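Local coordinates for fatty Acid Kinase (Fak) B3 protein (Streptococcus pneumoniae, PDB 6CNG) that binds linoleic acid, a long-chain fatty acid, and may take part in lipid transport or fatty acid metabolism, at residues I25-G30 / L147-L152; H134-L139 / E167-Y172; Q223-S228 / V232-D237; G247-A252 / E265-T270. One frame throughout, in Å; residues are numbered along the deposited sequence.

Interaction 1: residues I25-G30 / L147-L152; sequences IIADSG and LLVEKL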
loop_
_atom_site.group_PDB
_atom_site.type_symbol
_atom_site.label_atom_id
_atom_site.label_comp_id
_atom_site.label_asym_id
_atom_site.label_seq_id
_atom_site.Cartn_x
_atom_site.Cartn_y
_atom_site.Cartn_z
ATOM N N ILE A 25 3.490 1.222 -15.485
ATOM C CA ILE A 25 3.637 1.072 -14.045
ATOM C C ILE A 25 2.531 0.134 -13.589
ATOM O O ILE A 25 1.344 0.441 -13.745
ATOM C CB ILE A 25 3.544 2.423 -13.320
ATOM C CG1 ILE A 25 4.669 3.347 -13.772
ATOM C CG2 ILE A 25 3.600 2.206 -11.821
ATOM C CD1 ILE A 25 4.489 4.778 -13.296
ATOM N N ILE A 26 2.930 -1.005 -13.038
ATOM C CA ILE A 26 2.013 -2.042 -12.578
ATOM C C ILE A 26 2.121 -2.127 -11.066
ATOM O O ILE A 26 3.208 -2.019 -10.509
ATOM C CB ILE A 26 2.340 -3.406 -13.216
ATOM C CG1 ILE A 26 2.541 -3.261 -14.714
ATOM C CG2 ILE A 26 1.225 -4.378 -12.927
ATOM C CD1 ILE A 26 2.920 -4.523 -15.419
ATOM N N ALA A 27 0.990 -2.278 -10.406
ATOM C CA ALA A 27 0.985 -2.464 -8.967
ATOM C C ALA A 27 -0.122 -3.438 -8.612
ATOM O O ALA A 27 -1.107 -3.546 -9.326
ATOM C CB ALA A 27 0.753 -1.139 -8.218
ATOM N N ASP A 28 0.045 -4.156 -7.517
ATOM C CA ASP A 28 -1.072 -4.953 -7.025
ATOM C C ASP A 28 -2.026 -4.080 -6.189
ATOM O O ASP A 28 -1.762 -2.907 -5.920
ATOM C CB ASP A 28 -0.549 -6.192 -6.293
ATOM C CG ASP A 28 0.258 -5.863 -5.047
ATOM O OD1 ASP A 28 -0.119 -4.902 -4.323
ATOM O OD2 ASP A 28 1.247 -6.584 -4.774
ATOM N N SER A 29 -3.154 -4.659 -5.766
ATOM C CA SER A 29 -4.187 -3.879 -5.080
ATOM C C SER A 29 -3.864 -3.559 -3.590
ATOM O O SER A 29 -4.737 -3.048 -2.865
ATOM C CB SER A 29 -5.557 -4.516 -5.303
ATOM O OG SER A 29 -5.677 -5.745 -4.661
ATOM N N GLY A 30 -2.624 -3.787 -3.150
ATOM C CA GLY A 30 -2.080 -3.115 -1.991
ATOM C C GLY A 30 -1.765 -1.655 -2.227
ATOM O O GLY A 30 -1.488 -0.936 -1.263
ATOM N N LEU A 147 3.017 6.349 -2.875
ATOM C CA LEU A 147 4.111 7.273 -3.121
ATOM C C LEU A 147 5.093 6.721 -4.133
ATOM O O LEU A 147 5.609 7.457 -4.980
ATOM C CB LEU A 147 4.840 7.534 -1.822
ATOM C CG LEU A 147 4.207 8.543 -0.867
ATOM C CD1 LEU A 147 5.038 8.636 0.384
ATOM C CD2 LEU A 147 4.042 9.898 -1.528
ATOM N N LEU A 148 5.403 5.441 -4.036
ATOM C CA LEU A 148 6.362 4.872 -4.967
ATOM C C LEU A 148 5.845 4.951 -6.382
ATOM O O LEU A 148 6.592 5.230 -7.314
ATOM C CB LEU A 148 6.623 3.416 -4.637
ATOM C CG LEU A 148 7.312 3.123 -3.324
ATOM C CD1 LEU A 148 7.493 1.642 -3.206
ATOM C CD2 LEU A 148 8.628 3.799 -3.246
ATOM N N VAL A 149 4.566 4.679 -6.562
ATOM C CA VAL A 149 3.987 4.729 -7.892
ATOM C C VAL A 149 3.947 6.152 -8.418
ATOM O O VAL A 149 4.256 6.409 -9.582
ATOM C CB VAL A 149 2.610 4.060 -7.829
ATOM C CG1 VAL A 149 1.733 4.580 -8.891
ATOM C CG2 VAL A 149 2.804 2.579 -7.951
ATOM N N GLU A 150 3.569 7.098 -7.575
ATOM C CA GLU A 150 3.643 8.488 -7.960
ATOM C C GLU A 150 5.055 8.872 -8.374
ATOM O O GLU A 150 5.245 9.601 -9.353
ATOM C CB GLU A 150 3.186 9.357 -6.796
ATOM C CG GLU A 150 3.534 10.814 -7.027
ATOM C CD GLU A 150 2.969 11.755 -5.985
ATOM O OE1 GLU A 150 3.019 12.984 -6.209
ATOM O OE2 GLU A 150 2.466 11.258 -4.963
ATOM N N LYS A 151 6.056 8.405 -7.638
ATOM C CA LYS A 151 7.417 8.780 -7.952
ATOM C C LYS A 151 7.880 8.157 -9.252
ATOM O O LYS A 151 8.576 8.799 -10.037
ATOM C CB LYS A 151 8.334 8.371 -6.818
ATOM C CG LYS A 151 9.780 8.728 -7.083
ATOM C CD LYS A 151 10.026 10.202 -7.341
ATOM C CE LYS A 151 9.518 11.066 -6.235
ATOM N NZ LYS A 151 10.141 12.420 -6.197
ATOM N N LEU A 152 7.548 6.908 -9.492
ATOM C CA LEU A 152 7.922 6.345 -10.770
ATOM C C LEU A 152 7.379 7.210 -11.899
ATOM O O LEU A 152 8.095 7.516 -12.861
ATOM C CB LEU A 152 7.384 4.938 -10.867
ATOM C CG LEU A 152 8.014 3.888 -9.982
ATOM C CD1 LEU A 152 7.257 2.613 -10.015
ATOM C CD2 LEU A 152 9.430 3.638 -10.452
#
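With chi1 at -62°, Ile25 sets its CG2 methyl anti to the backbone N, facing Val149, while the extended CG1-CD1 arm carries CD1 to Leu152. This is helix-on-sheet packing of an alpha/beta fold: strand 25-28 runs parallel to its sheet neighbours 43-54 and 100-105, and helical segment 147-152, part of helix 143-157, runs nearly antiparallel to it (174°). Beta-branched Ile25 suits the strand because its two arms serve two partners: Ile25 CD1 lies 3.8 Å from Leu152 CB, and Ile25 CG2 lies 4.0 Å from Val149 CG2. Leu152 also brings CD1 to 4.1 Å from Ile25 CG2. Val149 and Leu152, three residues apart, fall on the same side of the helix, so both can meet one strand side chain. Two residues further along the strand, Ala27 faces the same way; Ala27 CB lies 4.3 Å from Val149 CG2, a single methyl being enough where a helix passes so near. Tyr33 and Leu36 also touch this buried apolar patch. Past the patch the chain leaves the sheet through an Asx turn, in which Asp28 OD1 accepts from Gly30 N at 3.0 Å, met on the anti side of the carboxylate, while Asp28 OD2 is hydrogen-bonded to Ser113 OG and Ile106 N.

Interaction 2: residues H134-L139 / E167-Y172; sequences HVIDSL and EAITAY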
loop_
_atom_site.group_PDB
_atom_site.type_symbol
_atom_site.label_atom_id
_atom_site.label_comp_id
_atom_site.label_asym_id
_atom_site.label_seq_id
_atom_site.Cartn_x
_atom_site.Cartn_y
_atom_site.Cartn_z
ATOM N N HIS A 134 11.438 -4.131 -14.085
ATOM C CA HIS A 134 12.006 -3.999 -12.754
ATOM C C HIS A 134 10.910 -4.221 -11.727
ATOM O O HIS A 134 9.942 -3.451 -11.665
ATOM C CB HIS A 134 12.614 -2.614 -12.575
ATOM C CG HIS A 134 13.247 -2.396 -11.235
ATOM N ND1 HIS A 134 14.440 -2.978 -10.876
ATOM C CD2 HIS A 134 12.865 -1.633 -10.186
ATOM C CE1 HIS A 134 14.759 -2.593 -9.657
ATOM N NE2 HIS A 134 13.821 -1.773 -9.216
ATOM N N VAL A 135 11.089 -5.250 -10.905
ATOM C CA VAL A 135 10.141 -5.618 -9.861
ATOM C C VAL A 135 10.619 -5.033 -8.546
ATOM O O VAL A 135 11.756 -5.265 -8.122
ATOM C CB VAL A 135 10.011 -7.145 -9.732
ATOM C CG1 VAL A 135 8.934 -7.479 -8.738
ATOM C CG2 VAL A 135 9.733 -7.797 -11.071
ATOM N N ILE A 136 9.731 -4.309 -7.897
ATOM C CA ILE A 136 10.012 -3.637 -6.650
ATOM C C ILE A 136 9.142 -4.304 -5.620
ATOM O O ILE A 136 7.920 -4.252 -5.705
ATOM C CB ILE A 136 9.688 -2.140 -6.758
ATOM C CG1 ILE A 136 10.555 -1.533 -7.867
ATOM C CG2 ILE A 136 9.884 -1.493 -5.450
ATOM C CD1 ILE A 136 10.151 -0.149 -8.299
ATOM N N ASP A 137 9.767 -4.949 -4.666
ATOM C CA ASP A 137 9.097 -5.293 -3.426
ATOM C C ASP A 137 9.100 -4.055 -2.536
ATOM O O ASP A 137 10.154 -3.628 -2.055
ATOM C CB ASP A 137 9.846 -6.433 -2.759
ATOM C CG ASP A 137 9.154 -6.950 -1.527
ATOM O OD1 ASP A 137 8.199 -6.351 -0.994
ATOM O OD2 ASP A 137 9.605 -8.010 -1.071
ATOM N N SER A 138 7.920 -3.486 -2.314
ATOM C CA SER A 138 7.807 -2.309 -1.488
ATOM C C SER A 138 8.130 -2.586 -0.032
ATOM O O SER A 138 8.462 -1.645 0.707
ATOM C CB SER A 138 6.386 -1.768 -1.556
ATOM O OG SER A 138 5.469 -2.598 -0.882
ATOM N N LEU A 139 7.993 -3.846 0.395
ATOM C CA LEU A 139 8.054 -4.208 1.807
ATOM C C LEU A 139 7.054 -3.388 2.614
ATOM O O LEU A 139 7.290 -3.057 3.777
ATOM C CB LEU A 139 9.469 -4.067 2.361
ATOM C CG LEU A 139 10.554 -4.893 1.652
ATOM C CD1 LEU A 139 11.947 -4.538 2.144
ATOM C CD2 LEU A 139 10.333 -6.373 1.806
ATOM N N GLU A 167 17.514 3.261 -10.847
ATOM C CA GLU A 167 18.443 3.824 -9.878
ATOM C C GLU A 167 17.724 4.800 -8.951
ATOM O O GLU A 167 17.818 4.699 -7.727
ATOM C CB GLU A 167 19.585 4.476 -10.674
ATOM C CG GLU A 167 20.464 5.481 -9.955
ATOM C CD GLU A 167 21.506 6.114 -10.892
ATOM O OE1 GLU A 167 21.644 5.626 -12.041
ATOM O OE2 GLU A 167 22.180 7.096 -10.482
ATOM N N ALA A 168 16.961 5.716 -9.519
ATOM C CA ALA A 168 16.353 6.763 -8.714
ATOM C C ALA A 168 15.275 6.224 -7.789
ATOM O O ALA A 168 15.090 6.755 -6.697
ATOM C CB ALA A 168 15.777 7.827 -9.632
ATOM N N ILE A 169 14.512 5.218 -8.221
ATOM C CA ILE A 169 13.444 4.679 -7.380
ATOM C C ILE A 169 14.013 3.803 -6.275
ATOM O O ILE A 169 13.469 3.751 -5.172
ATOM C CB ILE A 169 12.406 3.929 -8.227
ATOM C CG1 ILE A 169 11.098 3.769 -7.450
ATOM C CG2 ILE A 169 12.910 2.565 -8.669
ATOM C CD1 ILE A 169 10.269 5.067 -7.252
ATOM N N THR A 170 15.111 3.107 -6.535
ATOM C CA THR A 170 15.767 2.394 -5.456
ATOM C C THR A 170 16.226 3.364 -4.381
ATOM O O THR A 170 16.035 3.119 -3.187
ATOM C CB THR A 170 16.925 1.582 -6.008
ATOM O OG1 THR A 170 16.437 0.657 -6.997
ATOM C CG2 THR A 170 17.526 0.808 -4.916
ATOM N N ALA A 171 16.775 4.495 -4.789
ATOM C CA ALA A 171 17.180 5.500 -3.828
ATOM C C ALA A 171 15.980 6.087 -3.119
ATOM O O ALA A 171 16.010 6.266 -1.904
ATOM C CB ALA A 171 17.966 6.594 -4.533
ATOM N N TYR A 172 14.896 6.352 -3.851
ATOM C CA TYR A 172 13.733 6.980 -3.241
ATOM C C TYR A 172 13.119 6.077 -2.187
ATOM O O TYR A 172 12.616 6.549 -1.169
ATOM C CB TYR A 172 12.709 7.320 -4.321
ATOM C CG TYR A 172 11.459 8.025 -3.807
ATOM C CD1 TYR A 172 11.525 9.300 -3.301
ATOM C CD2 TYR A 172 10.218 7.413 -3.850
ATOM C CE1 TYR A 172 10.413 9.925 -2.836
ATOM C CE2 TYR A 172 9.096 8.042 -3.398
ATOM C CZ TYR A 172 9.191 9.296 -2.895
ATOM O OH TYR A 172 8.076 9.945 -2.433
HETATM O O HOH W 1 14.049 -0.491 -6.918
#
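Ile169, Ile136 and His134 carry most of this contact, in which the strand segment 134-137 and the helix segment 167-172 run side by side in the same direction, their axes 2° apart. Ile169 holds CG1 anti to its backbone N (chi1 -162°), which leaves CG2 in the crowded position between N and the carbonyl carbon. From there Ile169 CG2 points at the strand and meets Ile136 CD1 at 3.9 Å. Ile169 CG1 lies 4.1 Å from Ile136 CD1. The two isoleucines cross obliquely, the end of the Ile136 arm resting against both branches of Ile169, which give this one methyl two carbons to rest on.

His134, two residues earlier on the same strand face, works at the more open margin. Its ring is oblique to Ile169 CG2, and its polar edge turns to a water. That water lies in the ring plane, 2.6 Å from His134 NE2, and donates to Thr170 OG1 at 2.7 Å, so it bridges two side chains that do not bond directly. The hydroxyl of Thr170 is also hydrogen-bonded to Val166 O, one turn back in its own helix; a threonine can serve both partners and still tolerate solvent. Further along, Asp137 OD1 accepts from Leu139 N at 2.9 Å in an Asx turn, and Leu139 touches the bound linoleic acid. Gln173, which reaches back to Asp137 O, is a sodium ligand with Glu144 and Thr176. Overall this is the parallel strand-helix layering of an alpha/beta fold, with its strand leading to the lipid pocket.

Interaction 3: residues Q223-S228 / V232-D237; sequences QKARGS and VQAAYD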
loop_
_atom_site.group_PDB
_atom_site.type_symbol
_atom_site.label_atom_id
_atom_site.label_comp_id
_atom_site.label_asym_id
_atom_site.label_seq_id
_atom_site.Cartn_x
_atom_site.Cartn_y
_atom_site.Cartn_z
ATOM N N GLN A 223 3.455 2.070 19.323
ATOM C CA GLN A 223 2.723 2.646 20.433
ATOM C C GLN A 223 1.348 2.017 20.467
ATOM O O GLN A 223 0.810 1.594 19.445
ATOM C CB GLN A 223 2.551 4.174 20.355
ATOM C CG GLN A 223 3.806 4.981 20.590
ATOM C CD GLN A 223 3.516 6.458 20.763
ATOM O OE1 GLN A 223 2.462 6.836 21.289
ATOM N NE2 GLN A 223 4.446 7.304 20.313
ATOM N N LYS A 224 0.816 1.915 21.661
ATOM C CA LYS A 224 -0.598 1.666 21.871
ATOM C C LYS A 224 -1.181 3.005 22.287
ATOM O O LYS A 224 -0.618 3.682 23.151
ATOM C CB LYS A 224 -0.775 0.615 22.963
ATOM C CG LYS A 224 0.088 -0.653 22.774
ATOM C CD LYS A 224 0.122 -1.563 24.020
ATOM C CE LYS A 224 1.433 -2.353 24.154
ATOM N NZ LYS A 224 1.424 -3.717 23.509
ATOM N N ALA A 225 -2.238 3.435 21.623
ATOM C CA ALA A 225 -2.874 4.701 21.963
ATOM C C ALA A 225 -4.312 4.428 22.350
ATOM O O ALA A 225 -5.036 3.765 21.602
ATOM C CB ALA A 225 -2.847 5.668 20.792
ATOM N N ARG A 226 -4.712 4.926 23.523
ATOM C CA ARG A 226 -6.072 4.746 24.027
ATOM C C ARG A 226 -6.910 5.903 23.513
ATOM O O ARG A 226 -6.900 6.999 24.088
ATOM C CB ARG A 226 -6.108 4.690 25.549
ATOM C CG ARG A 226 -7.527 4.613 26.126
ATOM C CD ARG A 226 -7.583 3.711 27.341
ATOM N NE ARG A 226 -7.979 2.356 26.972
ATOM C CZ ARG A 226 -7.470 1.237 27.488
ATOM N NH1 ARG A 226 -6.507 1.260 28.407
ATOM N NH2 ARG A 226 -7.928 0.072 27.063
ATOM N N GLY A 227 -7.620 5.665 22.423
ATOM C CA GLY A 227 -8.596 6.603 21.919
ATOM C C GLY A 227 -8.078 7.317 20.682
ATOM O O GLY A 227 -6.944 7.139 20.264
ATOM N N SER A 228 -8.947 8.132 20.117
ATOM C CA SER A 228 -8.609 8.822 18.880
ATOM C C SER A 228 -7.551 9.879 19.126
ATOM O O SER A 228 -6.420 9.737 18.668
ATOM C CB SER A 228 -9.841 9.474 18.266
ATOM O OG SER A 228 -9.468 10.330 17.197
ATOM N N VAL A 232 -3.991 10.369 17.157
ATOM C CA VAL A 232 -3.428 11.395 16.292
ATOM C C VAL A 232 -2.101 11.885 16.849
ATOM O O VAL A 232 -1.112 11.979 16.118
ATOM C CB VAL A 232 -4.427 12.531 16.035
ATOM C CG1 VAL A 232 -3.735 13.689 15.304
ATOM C CG2 VAL A 232 -5.580 12.003 15.210
ATOM N N GLN A 233 -2.059 12.191 18.150
ATOM C CA GLN A 233 -0.810 12.638 18.753
ATOM C C GLN A 233 0.309 11.627 18.521
ATOM O O GLN A 233 1.430 12.005 18.171
ATOM C CB GLN A 233 -1.020 12.909 20.242
ATOM C CG GLN A 233 0.176 13.569 20.957
ATOM C CD GLN A 233 0.439 15.010 20.536
ATOM O OE1 GLN A 233 -0.437 15.890 20.628
ATOM N NE2 GLN A 233 1.676 15.268 20.113
ATOM N N ALA A 234 0.018 10.339 18.701
ATOM C CA ALA A 234 1.040 9.315 18.537
ATOM C C ALA A 234 1.539 9.283 17.111
ATOM O O ALA A 234 2.738 9.165 16.872
ATOM C CB ALA A 234 0.476 7.947 18.908
ATOM N N ALA A 235 0.625 9.371 16.153
ATOM C CA ALA A 235 0.998 9.347 14.749
ATOM C C ALA A 235 1.821 10.570 14.368
ATOM O O ALA A 235 2.762 10.470 13.593
ATOM C CB ALA A 235 -0.265 9.262 13.911
ATOM N N TYR A 236 1.472 11.733 14.893
ATOM C CA TYR A 236 2.271 12.927 14.666
ATOM C C TYR A 236 3.642 12.787 15.299
ATOM O O TYR A 236 4.651 13.079 14.665
ATOM C CB TYR A 236 1.526 14.107 15.278
ATOM C CG TYR A 236 2.258 15.418 15.344
ATOM C CD1 TYR A 236 2.130 16.340 14.331
ATOM C CD2 TYR A 236 3.029 15.757 16.436
ATOM C CE1 TYR A 236 2.783 17.558 14.390
ATOM C CE2 TYR A 236 3.675 16.970 16.504
ATOM C CZ TYR A 236 3.546 17.864 15.465
ATOM O OH TYR A 236 4.149 19.089 15.480
ATOM N N ASP A 237 3.696 12.353 16.557
ATOM C CA ASP A 237 4.977 12.177 17.226
ATOM C C ASP A 237 5.842 11.179 16.480
ATOM O O ASP A 237 7.032 11.403 16.280
ATOM C CB ASP A 237 4.751 11.680 18.647
ATOM C CG ASP A 237 4.126 12.721 19.546
ATOM O OD1 ASP A 237 4.245 13.917 19.271
ATOM O OD2 ASP A 237 3.531 12.344 20.567
HETATM O O HOH W 2 2.324 9.553 21.920
#
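Strand 223-226 turns sharply at Gly227 into helix 228-242, which folds back over it and brings the CA atoms of Ala225 and Ala234 to 7.0 Å. This is a tight beta-alpha connection, leading from the outermost strand of its sheet within the chain to a helix packed beside it. Gly227 holds the N-cap position with phi 106° and psi 176°, a conformation glycine takes readily because it has no side chain to collide with the preceding carbonyl. Within the first turns of the helix Val232 N donates to Ser228 O, though the position of that oxygen is less certain.

Two alanines face each other in the middle of the contact. Ala225 CB faces Ala234 CB at 4.4 Å, the small methyls allowing the helix to settle near the strand. Gln223, one strand repeat away and pointing the same way, extends its chain toward the helix until Gln223 OE1 stands 3.3 Å from Ala234 CB, close packing of a polar atom on a methyl. Both ends of the amide are bonded: NE2 to Glu238 OE2, and Gln223 OE1 to a water that donates at 2.8 Å. The same water makes a weak bond to Asp237 OD2 at 3.3 Å, linking strand to helix at the polar margin. A glutamine is apt here because it can donate and accept at once. Asp237 has a further partner one turn back: Gln233 NE2 donates to Asp237 OD1 at 3.0 Å, lying on the syn side but 35° out of the carboxylate plane.

Interaction 4: residues G247-A252 / E265-T270; sequences GRIVMA and ERIRET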
loop_
_atom_site.group_PDB
_atom_site.type_symbol
_atom_site.label_atom_id
_atom_site.label_comp_id
_atom_site.label_asym_id
_atom_site.label_seq_id
_atom_site.Cartn_x
_atom_site.Cartn_y
_atom_site.Cartn_z
ATOM N N GLY A 247 7.930 16.815 3.466
ATOM C CA GLY A 247 7.726 16.189 2.174
ATOM C C GLY A 247 6.328 15.639 1.926
ATOM O O GLY A 247 5.337 16.052 2.529
ATOM N N ARG A 248 6.255 14.688 1.018
ATOM C CA ARG A 248 4.965 14.150 0.629
ATOM C C ARG A 248 4.458 13.151 1.657
ATOM O O ARG A 248 5.227 12.393 2.247
ATOM C CB ARG A 248 5.055 13.442 -0.713
ATOM C CG ARG A 248 5.310 14.338 -1.892
ATOM C CD ARG A 248 5.421 13.515 -3.162
ATOM N NE ARG A 248 5.757 14.367 -4.281
ATOM C CZ ARG A 248 6.108 13.927 -5.470
ATOM N NH1 ARG A 248 6.170 12.633 -5.708
ATOM N NH2 ARG A 248 6.406 14.801 -6.418
ATOM N N ILE A 249 3.150 13.176 1.870
ATOM C CA ILE A 249 2.436 12.163 2.628
ATOM C C ILE A 249 1.246 11.696 1.815
ATOM O O ILE A 249 0.585 12.497 1.153
ATOM C CB ILE A 249 1.936 12.730 3.956
ATOM C CG1 ILE A 249 3.095 13.199 4.821
ATOM C CG2 ILE A 249 1.143 11.699 4.680
ATOM C CD1 ILE A 249 2.640 13.846 6.085
ATOM N N VAL A 250 0.976 10.395 1.882
ATOM C CA VAL A 250 -0.238 9.766 1.351
ATOM C C VAL A 250 -0.887 8.992 2.492
ATOM O O VAL A 250 -0.317 8.024 2.996
ATOM C CB VAL A 250 0.061 8.838 0.177
ATOM C CG1 VAL A 250 -1.182 8.183 -0.264
ATOM C CG2 VAL A 250 0.659 9.621 -0.945
ATOM N N MET A 251 -2.066 9.422 2.907
ATOM C CA MET A 251 -2.839 8.751 3.946
ATOM C C MET A 251 -3.941 7.928 3.278
ATOM O O MET A 251 -4.958 8.471 2.848
ATOM C CB MET A 251 -3.485 9.774 4.879
ATOM C CG MET A 251 -2.559 10.666 5.651
ATOM S SD MET A 251 -3.444 11.843 6.677
ATOM C CE MET A 251 -2.132 12.855 7.295
ATOM N N ALA A 252 -3.749 6.618 3.213
ATOM C CA ALA A 252 -4.809 5.691 2.824
ATOM C C ALA A 252 -5.624 5.310 4.054
ATOM O O ALA A 252 -5.079 4.794 5.024
ATOM C CB ALA A 252 -4.188 4.451 2.198
ATOM N N GLU A 265 -4.050 18.810 9.301
ATOM C CA GLU A 265 -3.923 20.180 9.773
ATOM C C GLU A 265 -2.730 20.326 10.706
ATOM O O GLU A 265 -1.919 21.227 10.521
ATOM C CB GLU A 265 -5.225 20.650 10.415
ATOM C CG GLU A 265 -6.317 21.022 9.409
ATOM C CD GLU A 265 -5.965 22.235 8.532
ATOM O OE1 GLU A 265 -6.447 22.304 7.372
ATOM O OE2 GLU A 265 -5.202 23.122 8.985
ATOM N N ARG A 266 -2.598 19.437 11.700
ATOM C CA ARG A 266 -1.483 19.511 12.646
ATOM C C ARG A 266 -0.150 19.473 11.928
ATOM O O ARG A 266 0.781 20.203 12.282
ATOM C CB ARG A 266 -1.513 18.328 13.614
ATOM C CG ARG A 266 -1.933 18.639 15.004
ATOM C CD ARG A 266 -1.057 17.966 16.044
ATOM N NE ARG A 266 0.069 18.818 16.425
ATOM C CZ ARG A 266 0.806 18.642 17.514
ATOM N NH1 ARG A 266 0.527 17.632 18.336
ATOM N NH2 ARG A 266 1.809 19.483 17.782
ATOM N N ILE A 267 -0.026 18.590 10.951
ATOM C CA ILE A 267 1.207 18.494 10.198
ATOM C C ILE A 267 1.443 19.748 9.395
ATOM O O ILE A 267 2.581 20.223 9.289
ATOM C CB ILE A 267 1.161 17.270 9.277
ATOM C CG1 ILE A 267 1.101 16.025 10.134
ATOM C CG2 ILE A 267 2.361 17.285 8.355
ATOM C CD1 ILE A 267 0.774 14.717 9.345
ATOM N N ARG A 268 0.380 20.306 8.812
ATOM C CA ARG A 268 0.540 21.518 8.027
ATOM C C ARG A 268 0.811 22.705 8.916
ATOM O O ARG A 268 1.499 23.639 8.508
ATOM C CB ARG A 268 -0.691 21.802 7.188
ATOM C CG ARG A 268 -0.814 20.894 5.985
ATOM C CD ARG A 268 -1.894 21.349 4.995
ATOM N NE ARG A 268 -3.165 20.700 5.256
ATOM C CZ ARG A 268 -4.209 21.281 5.832
ATOM N NH1 ARG A 268 -4.161 22.557 6.209
ATOM N NH2 ARG A 268 -5.311 20.569 6.019
ATOM N N GLU A 269 0.276 22.689 10.126
ATOM C CA GLU A 269 0.587 23.750 11.070
ATOM C C GLU A 269 2.068 23.748 11.411
ATOM O O GLU A 269 2.697 24.813 11.478
ATOM C CB GLU A 269 -0.294 23.602 12.300
ATOM C CG GLU A 269 -1.698 24.039 11.992
ATOM C CD GLU A 269 -2.707 23.610 13.014
ATOM O OE1 GLU A 269 -2.383 22.909 13.967
ATOM O OE2 GLU A 269 -3.874 23.967 12.843
ATOM N N THR A 270 2.651 22.560 11.587
ATOM C CA THR A 270 4.064 22.446 11.923
ATOM C C THR A 270 4.968 22.579 10.701
ATOM O O THR A 270 6.054 23.163 10.793
ATOM C CB THR A 270 4.331 21.102 12.592
ATOM O OG1 THR A 270 3.513 20.957 13.752
ATOM C CG2 THR A 270 5.741 21.031 12.992
#
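Ile249 and Ile267 meet end-on, each reaching out from its own backbone until their CD1 methyls lie 3.9 Å apart. Both side chains adopt the same shape, CG1 beside the backbone N (chi1 -61° and -65°) and CD1 stretched away beyond it, the extension needed to span backbones whose nearest CA atoms, those of this pair, are 9.9 Å apart. Ile267 also turns its second branch to the strand: Ile267 CG2 is 4.1 Å from Ile249 CD1.

Met251, two residues along the strand and so on the same face, approaches in like fashion. Its extended thioether chain delivers Met251 CE to 4.0 Å from Ile267 CD1, again tip to tip, so one isoleucine methyl is met by the ends of two strand side chains. The long, unbranched methionine suits a place where the partner is some way off, while the shorter Ile249 arm suffices at the position whose CA is nearest the helix segment. Met296 touches both strand residues from strand 294-300, and Ala274 touches Ile267.

The helix belongs to a beta-alpha-beta crossover between the parallel strands 247-253 and 275-280, and it covers one face of them. On the opposite face of strand 247-253, Arg248 and Val250 turn to helix 143-157.

Since methyl groups alone meet here and no hydrogen bond crosses, the contact depends on burial and shape rather than on directional bonding.

Interactions 1 and 2, with centres about 10 Å apart, share the first sheet and interlock along the chain: Leu152 CD2 meets Ile169 CG1 at 3.4 Å, so helices 143-157 and 162-174 pack together while each lies on a strand. Interactions 3 and 4, with centres about 15 Å apart, both reach the second sheet; Tyr236 OH and Thr270 OG1, 2.6 Å apart, probably share a hydrogen bond and Tyr236 makes a cation-pi contact with Arg266. Helix 143-157 connects the two regions, packing Leu147 on Val250 and pairing Glu150 weakly with Arg248. The linoleic acid lies about 13 Å from the side chains of both Ala27 and Met251, whereas Leu139 touches it; the sodium is about 9 Å from the Ile136 side chain.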